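Local coordinates for protein Tetur07g02040 (Tetranychus urticae, PDB 6BDJ) that probably cleaves catechol-type aromatic rings by the intradiol route, inserting both atoms of molecular oxygen with the help of a bound ferric iron, at residues A[47-52]-A[115-120]; A[69-74]-A[224-229]. All coordinates share one frame; numbering follows the deposited sequence.

Contact 1 (A[47-52]-A[115-120])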
ATOM      1  N   ILE A  47       2.661   4.770 -10.367  1.00 42.44           N
ATOM      2  CA  ILE A  47       3.726   5.247 -11.241  1.00 43.96           C
ATOM      3  C   ILE A  47       4.677   4.086 -11.408  1.00 43.95           C
ATOM      4  O   ILE A  47       5.324   3.639 -10.462  1.00 40.86           O
ATOM      5  CB  ILE A  47       4.473   6.463 -10.679  1.00 43.45           C
ATOM      6  CG1 ILE A  47       3.528   7.654 -10.576  1.00 45.04           C
ATOM      7  CG2 ILE A  47       5.626   6.861 -11.610  1.00 43.79           C
ATOM      8  CD1 ILE A  47       4.141   8.902  -9.928  1.00 46.07           C
ATOM      9  N   GLU A  48       4.742   3.605 -12.635  1.00 46.35           N
ATOM     10  CA  GLU A  48       5.458   2.390 -12.936  1.00 47.42           C
ATOM     11  C   GLU A  48       6.935   2.707 -13.148  1.00 47.35           C
ATOM     12  O   GLU A  48       7.382   2.946 -14.260  1.00 50.81           O
ATOM     13  CB  GLU A  48       4.854   1.686 -14.144  1.00 49.22           C
ATOM     14  CG  GLU A  48       5.409   0.278 -14.266  1.00 53.91           C
ATOM     15  CD  GLU A  48       4.721  -0.603 -15.308  1.00 57.61           C
ATOM     16  OE1 GLU A  48       3.752  -0.172 -15.982  1.00 59.35           O
ATOM     17  OE2 GLU A  48       5.179  -1.755 -15.423  1.00 59.52           O
ATOM     18  N   GLU A  49       7.668   2.722 -12.049  1.00 46.24           N
ATOM     19  CA  GLU A  49       9.101   3.027 -12.022  1.00 46.92           C
ATOM     20  C   GLU A  49       9.768   2.151 -10.993  1.00 44.85           C
ATOM     21  O   GLU A  49       9.249   1.979  -9.904  1.00 43.75           O
ATOM     22  CB  GLU A  49       9.337   4.502 -11.661  1.00 47.77           C
ATOM     23  CG  GLU A  49       9.047   5.500 -12.796  1.00 50.15           C
ATOM     24  CD  GLU A  49       9.116   6.953 -12.331  1.00 50.93           C
ATOM     25  OE1 GLU A  49       9.394   7.185 -11.130  1.00 50.42           O
ATOM     26  OE2 GLU A  49       8.844   7.876 -13.141  1.00 52.54           O
ATOM     27  N   ASP A  50      10.942   1.629 -11.351  1.00 46.42           N
ATOM     28  CA  ASP A  50      11.815   0.927 -10.426  1.00 46.65           C
ATOM     29  C   ASP A  50      12.501   1.991  -9.554  1.00 45.01           C
ATOM     30  O   ASP A  50      13.414   2.691  -9.996  1.00 43.85           O
ATOM     31  CB  ASP A  50      12.878   0.105 -11.178  1.00 49.12           C
ATOM     32  CG  ASP A  50      12.300  -1.172 -11.840  1.00 53.09           C
ATOM     33  OD1 ASP A  50      11.063  -1.373 -11.832  1.00 50.52           O
ATOM     34  OD2 ASP A  50      13.089  -1.973 -12.396  1.00 57.85           O
ATOM     35  N   ILE A  51      12.013   2.095  -8.323  1.00 43.87           N
ATOM     36  CA  ILE A  51      12.629   2.873  -7.282  1.00 43.28           C
ATOM     37  C   ILE A  51      12.852   1.892  -6.158  1.00 43.62           C
ATOM     38  O   ILE A  51      12.053   1.783  -5.223  1.00 43.64           O
ATOM     39  CB  ILE A  51      11.753   4.045  -6.855  1.00 42.03           C
ATOM     40  CG1 ILE A  51      11.410   4.889  -8.083  1.00 42.89           C
ATOM     41  CG2 ILE A  51      12.514   4.908  -5.839  1.00 42.07           C
ATOM     42  CD1 ILE A  51      10.359   5.959  -7.819  1.00 42.81           C
ATOM     43  N   ILE A  52      13.927   1.140  -6.297  1.00 43.18           N
ATOM     44  CA  ILE A  52      14.141  -0.022  -5.491  1.00 45.48           C
ATOM     45  C   ILE A  52      14.900   0.383  -4.258  1.00 46.01           C
ATOM     46  O   ILE A  52      16.103   0.585  -4.311  1.00 45.97           O
ATOM     47  CB  ILE A  52      14.866  -1.129  -6.257  1.00 46.82           C
ATOM     48  CG1 ILE A  52      14.120  -1.456  -7.558  1.00 48.35           C
ATOM     49  CG2 ILE A  52      15.001  -2.390  -5.377  1.00 48.42           C
ATOM     50  CD1 ILE A  52      14.930  -2.284  -8.551  1.00 51.13           C
ATOM     51  N   PRO A 115       8.167  15.716 -10.451  1.00 44.49           N
ATOM     52  CA  PRO A 115       9.092  14.592 -10.413  1.00 41.45           C
ATOM     53  C   PRO A 115       9.274  13.957  -9.041  1.00 38.08           C
ATOM     54  O   PRO A 115      10.092  13.084  -8.906  1.00 37.37           O
ATOM     55  CB  PRO A 115      10.434  15.244 -10.830  1.00 43.93           C
ATOM     56  CG  PRO A 115      10.337  16.633 -10.278  1.00 45.15           C
ATOM     57  CD  PRO A 115       8.882  17.012 -10.437  1.00 46.13           C
ATOM     58  N   ARG A 116       8.583  14.418  -8.016  1.00 37.43           N
ATOM     59  CA  ARG A 116       8.718  13.816  -6.692  1.00 37.36           C
ATOM     60  C   ARG A 116       8.161  12.388  -6.666  1.00 37.32           C
ATOM     61  O   ARG A 116       7.190  12.079  -7.321  1.00 39.20           O
ATOM     62  CB  ARG A 116       8.014  14.643  -5.617  1.00 36.62           C
ATOM     63  CG  ARG A 116       8.574  16.068  -5.396  1.00 39.06           C
ATOM     64  CD  ARG A 116      10.041  16.045  -4.994  1.00 36.96           C
ATOM     65  NE  ARG A 116      10.355  15.172  -3.848  1.00 37.15           N
ATOM     66  CZ  ARG A 116      10.261  15.481  -2.561  1.00 38.87           C
ATOM     67  NH1 ARG A 116      10.637  14.578  -1.638  1.00 39.70           N
ATOM     68  NH2 ARG A 116       9.761  16.650  -2.177  1.00 42.59           N
ATOM     69  N   ARG A 117       8.794  11.552  -5.872  1.00 36.40           N
ATOM     70  CA  ARG A 117       8.498  10.173  -5.727  1.00 35.87           C
ATOM     71  C   ARG A 117       8.546   9.721  -4.288  1.00 37.70           C
ATOM     72  O   ARG A 117       8.686   8.528  -4.011  1.00 41.58           O
ATOM     73  CB  ARG A 117       9.460   9.350  -6.569  1.00 36.02           C
ATOM     74  CG  ARG A 117       9.400   9.665  -8.073  1.00 35.83           C
ATOM     75  CD  ARG A 117       8.052   9.263  -8.663  1.00 35.70           C
ATOM     76  NE  ARG A 117       8.071   9.513 -10.104  1.00 36.46           N
ATOM     77  CZ  ARG A 117       7.624  10.613 -10.693  1.00 37.93           C
ATOM     78  NH1 ARG A 117       7.119  11.627  -9.979  1.00 39.83           N
ATOM     79  NH2 ARG A 117       7.714  10.723 -12.006  1.00 38.59           N
ATOM     80  N   PHE A 118       8.367  10.645  -3.353  1.00 38.19           N
ATOM     81  CA  PHE A 118       8.287  10.258  -1.973  1.00 39.39           C
ATOM     82  C   PHE A 118       7.136   9.270  -1.784  1.00 40.49           C
ATOM     83  O   PHE A 118       6.128   9.293  -2.519  1.00 37.65           O
ATOM     84  CB  PHE A 118       8.103  11.468  -1.023  1.00 41.18           C
ATOM     85  CG  PHE A 118       6.868  12.318  -1.290  1.00 41.89           C
ATOM     86  CD1 PHE A 118       5.590  11.869  -0.975  1.00 42.43           C
ATOM     87  CD2 PHE A 118       6.992  13.593  -1.813  1.00 42.25           C
ATOM     88  CE1 PHE A 118       4.472  12.654  -1.221  1.00 43.92           C
ATOM     89  CE2 PHE A 118       5.882  14.393  -2.057  1.00 43.09           C
ATOM     90  CZ  PHE A 118       4.622  13.922  -1.755  1.00 43.95           C
ATOM     91  N   LEU A 119       7.331   8.431  -0.775  1.00 41.08           N
ATOM     92  CA  LEU A 119       6.379   7.439  -0.369  1.00 42.28           C
ATOM     93  C   LEU A 119       5.988   6.466  -1.487  1.00 41.42           C
ATOM     94  O   LEU A 119       4.843   5.977  -1.555  1.00 43.00           O
ATOM     95  CB  LEU A 119       5.171   8.117   0.281  1.00 44.09           C
ATOM     96  CG  LEU A 119       5.501   8.868   1.591  1.00 46.50           C
ATOM     97  CD1 LEU A 119       4.309   9.652   2.116  1.00 47.41           C
ATOM     98  CD2 LEU A 119       6.032   7.976   2.701  1.00 47.83           C
ATOM     99  N   ARG A 120       6.973   6.159  -2.332  1.00 37.93           N
ATOM    100  CA  ARG A 120       6.862   5.147  -3.330  1.00 36.89           C
ATOM    101  C   ARG A 120       8.081   4.307  -3.251  1.00 38.23           C
ATOM    102  O   ARG A 120       9.202   4.835  -3.103  1.00 37.66           O
ATOM    103  CB  ARG A 120       6.776   5.788  -4.705  1.00 36.67           C
ATOM    104  CG  ARG A 120       5.529   6.645  -4.887  1.00 36.87           C
ATOM    105  CD  ARG A 120       5.532   7.279  -6.266  1.00 36.80           C
ATOM    106  NE  ARG A 120       4.302   8.057  -6.348  1.00 37.10           N
ATOM    107  CZ  ARG A 120       3.135   7.601  -6.799  1.00 39.45           C
ATOM    108  NH1 ARG A 120       2.989   6.358  -7.243  1.00 38.63           N
ATOM    109  NH2 ARG A 120       2.083   8.408  -6.797  1.00 40.19           N
TER
HETATM  110  O   HOH W   1       4.546   4.099  -7.915  1.00 41.46           O
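A two-point salt bridge between Glu49 and Arg117, flanked by isoleucines lying against arginine side chains, joins two loops at the surface of the protein: segment 47-52, in the loop before strand 64-73, and segment 115-120, whose last residue opens strand 120-124. Arg117 presents its guanidinium side-on. Its NE reaches Glu49 OE1 at 2.9 Å and its NH2 reaches Glu49 OE2 at 3.3 Å. Both oxygens are met on their syn sides and lie close to the guanidinium plane, while the two flat groups are turned 29° apart. The third nitrogen, NH1, bonds Arg116 O at 2.7 Å and also Asp114 O, so the group is gripped through all three nitrogens. Were Arg117 replaced by an alanine, the Glu49 carboxylate would probably lose its charged mate here, and Ile51 CD1 would keep only the CB contact once the CG and CD methylenes beside it were gone.

In this intradiol dioxygenase, a member of the transthyretin clan, the second arginine lies near the metal centre: the side chain of Arg120 is about 4 Å from that of the iron ligand Tyr96. Ile47, with CG1 anti to its carbonyl carbon (chi1 -64°), sends CD1 over the centre of the Arg120 guanidinium, 3.5 Å from CZ. The same methyl lies over a face of the Arg117 guanidinium, nearer its rim; a branched apolar chain thus fits between two flat cations. The nitrogens of Arg120 meet polar partners: NH2 bonds Ser97 O, and NH1 bonds Tyr45 O and, at the edge of the group, a water 2.8 Å away, which in turn donates to Ile47 O. Ile51 completes the contact, its CD1 packing 3.7 Å from Arg117 CB, against the methylene part of the bent chain.

Contact 2 (A[69-74]-A[224-229])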
ATOM      1  N   LEU A  69       5.744  -7.441   4.291  1.00 73.53           N
ATOM      2  CA  LEU A  69       4.802  -8.273   3.554  1.00 72.94           C
ATOM      3  C   LEU A  69       5.434  -9.617   3.285  1.00 74.19           C
ATOM      4  O   LEU A  69       6.564  -9.667   2.801  1.00 74.94           O
ATOM      5  CB  LEU A  69       4.453  -7.647   2.213  1.00 72.46           C
ATOM      6  CG  LEU A  69       3.913  -6.220   2.205  1.00 72.68           C
ATOM      7  CD1 LEU A  69       3.256  -5.945   0.865  1.00 72.47           C
ATOM      8  CD2 LEU A  69       2.894  -5.978   3.297  1.00 75.08           C
ATOM      9  N   ASN A  70       4.704 -10.693   3.581  1.00 74.44           N
ATOM     10  CA  ASN A  70       5.170 -12.060   3.345  1.00 75.77           C
ATOM     11  C   ASN A  70       4.285 -12.672   2.258  1.00 73.63           C
ATOM     12  O   ASN A  70       3.071 -12.763   2.431  1.00 71.21           O
ATOM     13  CB  ASN A  70       5.118 -12.865   4.646  1.00 79.14           C
ATOM     14  CG  ASN A  70       5.996 -12.260   5.744  1.00 81.56           C
ATOM     15  OD1 ASN A  70       7.223 -12.125   5.593  1.00 83.27           O
ATOM     16  ND2 ASN A  70       5.369 -11.887   6.858  1.00 81.89           N
ATOM     17  N   LEU A  71       4.881 -12.981   1.099  1.00 72.68           N
ATOM     18  CA  LEU A  71       4.149 -13.501  -0.057  1.00 74.58           C
ATOM     19  C   LEU A  71       4.311 -15.013  -0.124  1.00 78.01           C
ATOM     20  O   LEU A  71       5.442 -15.523  -0.050  1.00 78.74           O
ATOM     21  CB  LEU A  71       4.651 -12.920  -1.386  1.00 75.30           C
ATOM     22  CG  LEU A  71       4.596 -11.404  -1.681  1.00 74.79           C
ATOM     23  CD1 LEU A  71       4.750 -11.160  -3.176  1.00 74.80           C
ATOM     24  CD2 LEU A  71       3.329 -10.715  -1.184  1.00 75.99           C
ATOM     25  N   VAL A  72       3.183 -15.708  -0.282  1.00 77.38           N
ATOM     26  CA  VAL A  72       3.180 -17.137  -0.651  1.00 82.96           C
ATOM     27  C   VAL A  72       2.393 -17.362  -1.936  1.00 84.40           C
ATOM     28  O   VAL A  72       1.498 -16.583  -2.262  1.00 85.73           O
ATOM     29  CB  VAL A  72       2.646 -18.056   0.474  1.00 84.12           C
ATOM     30  CG1 VAL A  72       3.578 -18.006   1.677  1.00 86.07           C
ATOM     31  CG2 VAL A  72       1.232 -17.680   0.884  1.00 81.73           C
ATOM     32  N   ASP A  73       2.760 -18.403  -2.674  1.00 88.85           N
ATOM     33  CA  ASP A  73       1.971 -18.860  -3.824  1.00 90.59           C
ATOM     34  C   ASP A  73       0.721 -19.519  -3.270  1.00 91.09           C
ATOM     35  O   ASP A  73       0.805 -20.426  -2.447  1.00 92.87           O
ATOM     36  CB  ASP A  73       2.770 -19.845  -4.710  1.00 95.43           C
ATOM     37  CG  ASP A  73       2.007 -20.296  -5.981  1.00 96.82           C
ATOM     38  OD1 ASP A  73       0.757 -20.298  -5.993  1.00 95.07           O
ATOM     39  OD2 ASP A  73       2.668 -20.681  -6.975  1.00 98.53           O
ATOM     40  N   PHE A  74      -0.433 -19.036  -3.740  1.00 88.53           N
ATOM     41  CA  PHE A  74      -1.765 -19.543  -3.387  1.00 88.80           C
ATOM     42  C   PHE A  74      -1.899 -21.048  -3.580  1.00 92.76           C
ATOM     43  O   PHE A  74      -2.520 -21.743  -2.772  1.00 93.01           O
ATOM     44  CB  PHE A  74      -2.791 -18.825  -4.272  1.00 84.60           C
ATOM     45  CG  PHE A  74      -4.163 -19.419  -4.246  1.00 86.42           C
ATOM     46  CD1 PHE A  74      -4.820 -19.650  -3.039  1.00 87.14           C
ATOM     47  CD2 PHE A  74      -4.824 -19.702  -5.437  1.00 87.55           C
ATOM     48  CE1 PHE A  74      -6.093 -20.200  -3.017  1.00 87.84           C
ATOM     49  CE2 PHE A  74      -6.112 -20.219  -5.425  1.00 88.97           C
ATOM     50  CZ  PHE A  74      -6.749 -20.467  -4.212  1.00 89.33           C
ATOM     51  N   LEU A 224       0.408 -12.273   2.665  1.00 70.78           N
ATOM     52  CA  LEU A 224      -0.404 -12.388   1.436  1.00 69.74           C
ATOM     53  C   LEU A 224      -0.186 -13.717   0.713  1.00 68.61           C
ATOM     54  O   LEU A 224       0.931 -14.255   0.670  1.00 70.49           O
ATOM     55  CB  LEU A 224      -0.099 -11.221   0.468  1.00 67.26           C
ATOM     56  CG  LEU A 224      -0.391  -9.809   0.997  1.00 66.55           C
ATOM     57  CD1 LEU A 224       0.268  -8.713   0.170  1.00 65.55           C
ATOM     58  CD2 LEU A 224      -1.887  -9.563   1.129  1.00 66.63           C
ATOM     59  N   ALA A 225      -1.283 -14.235   0.165  1.00 70.28           N
ATOM     60  CA  ALA A 225      -1.272 -15.371  -0.747  1.00 68.90           C
ATOM     61  C   ALA A 225      -1.752 -14.866  -2.096  1.00 66.04           C
ATOM     62  O   ALA A 225      -2.873 -14.378  -2.215  1.00 67.45           O
ATOM     63  CB  ALA A 225      -2.188 -16.466  -0.242  1.00 71.95           C
ATOM     64  N   ILE A 226      -0.906 -14.970  -3.106  1.00 65.78           N
ATOM     65  CA  ILE A 226      -1.254 -14.509  -4.448  1.00 65.38           C
ATOM     66  C   ILE A 226      -1.099 -15.635  -5.476  1.00 67.93           C
ATOM     67  O   ILE A 226      -0.730 -16.744  -5.136  1.00 70.59           O
ATOM     68  CB  ILE A 226      -0.406 -13.273  -4.843  1.00 65.22           C
ATOM     69  CG1 ILE A 226       1.092 -13.594  -4.840  1.00 67.27           C
ATOM     70  CG2 ILE A 226      -0.680 -12.101  -3.907  1.00 61.50           C
ATOM     71  CD1 ILE A 226       1.804 -12.771  -5.881  1.00 67.42           C
ATOM     72  N   ASN A 227      -1.420 -15.328  -6.721  1.00 67.78           N
ATOM     73  CA  ASN A 227      -1.340 -16.256  -7.818  1.00 70.14           C
ATOM     74  C   ASN A 227      -0.403 -15.703  -8.874  1.00 72.24           C
ATOM     75  O   ASN A 227      -0.785 -14.802  -9.609  1.00 70.97           O
ATOM     76  CB  ASN A 227      -2.746 -16.448  -8.400  1.00 70.59           C
ATOM     77  CG  ASN A 227      -2.798 -17.571  -9.421  1.00 73.11           C
ATOM     78  OD1 ASN A 227      -1.781 -18.192  -9.743  1.00 76.01           O
ATOM     79  ND2 ASN A 227      -3.970 -17.819  -9.949  1.00 72.08           N
ATOM     80  N   PRO A 228       0.839 -16.235  -8.965  1.00 79.68           N
ATOM     81  CA  PRO A 228       1.817 -15.674  -9.929  1.00 79.47           C
ATOM     82  C   PRO A 228       1.474 -15.853 -11.412  1.00 82.13           C
ATOM     83  O   PRO A 228       2.063 -15.156 -12.248  1.00 82.09           O
ATOM     84  CB  PRO A 228       3.131 -16.398  -9.591  1.00 82.61           C
ATOM     85  CG  PRO A 228       2.748 -17.581  -8.805  1.00 84.99           C
ATOM     86  CD  PRO A 228       1.446 -17.278  -8.125  1.00 82.32           C
ATOM     87  N   LEU A 229       0.552 -16.765 -11.729  1.00 83.73           N
ATOM     88  CA  LEU A 229       0.075 -16.941 -13.100  1.00 88.70           C
ATOM     89  C   LEU A 229      -1.049 -15.961 -13.420  1.00 88.53           C
ATOM     90  O   LEU A 229      -1.307 -15.684 -14.594  1.00 93.50           O
ATOM     91  CB  LEU A 229      -0.419 -18.375 -13.341  1.00 89.99           C
TER
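Strands 69-73 and 224-226 run parallel as neighbours in the sheet, their short axes 4.7 Å apart at closest and twisted by 34°. Leu71 pairs with Leu224 and Val72 with Ala225. Leu224 N donates to Asn70 O (2.7 Å), Val72 N to Leu224 O, Ile226 N to Val72 O, and Phe74 N to Ile226 O (2.7 Å), the last bond carrying the ladder just past the end of strand 69-73.

Leu71 and Leu224 share one face of the sheet. They lie side by side and point the same way, Leu71 CD2 resting 3.8 Å from Leu224 CB, and Leu69 CD1 reaches Leu224 CD1 from further up the strand. Leucine suits this face because Ile152 and Tyr150 of strand 148-154 pack against it, closing an apolar layer of the transthyretin-clan beta fold. On the opposite face Val72 CG2 lies 3.4 Å from Leu224 O and 3.8 Å from Ala225 CB. With CG1 anti to the carbonyl carbon (chi1 -65°), CG2 is left between the backbone N and the carbonyl carbon and faces the neighbouring strand, where alanine's single methyl suits so close a neighbour.

Where the strands end, Asp73 and Pro228 cross at about a right angle, Asp73 OD2 lying 3.6 Å from Pro228 CG. This is a contact with aliphatic ring carbons; Asp73 OD1 accepts a hydrogen bond from Asn75 N. Asn70 likewise sends its polar end away from the pair, bonding Thr130 and Asn223. The pairing therefore owes its directional strength to backbone amides and carbonyls, with leucine, valine and alanine contributing apolar packing, while the polar ends of Asn70 and Asp73 find partners beyond the two segments.

Contact 1 and contact 2 lie well apart, with centres 23 Å from each other and nearest atoms about 12 Å apart, so they do not touch. Along the chain they cross: 69-74 falls between the two segments of contact 1, and 224-229 follows both. Contact 1 is the nearer to the metal, the side chain of Arg120 being about 8 Å from the ferric ion and about 8 Å from the side chain of its ligand His149. In contact 2 the side chain of Leu69 is about 10 Å from that of His149. One therefore joins loops beside the iron site, whereas the other joins strands within the sheet whose strand 148-154 carries His149.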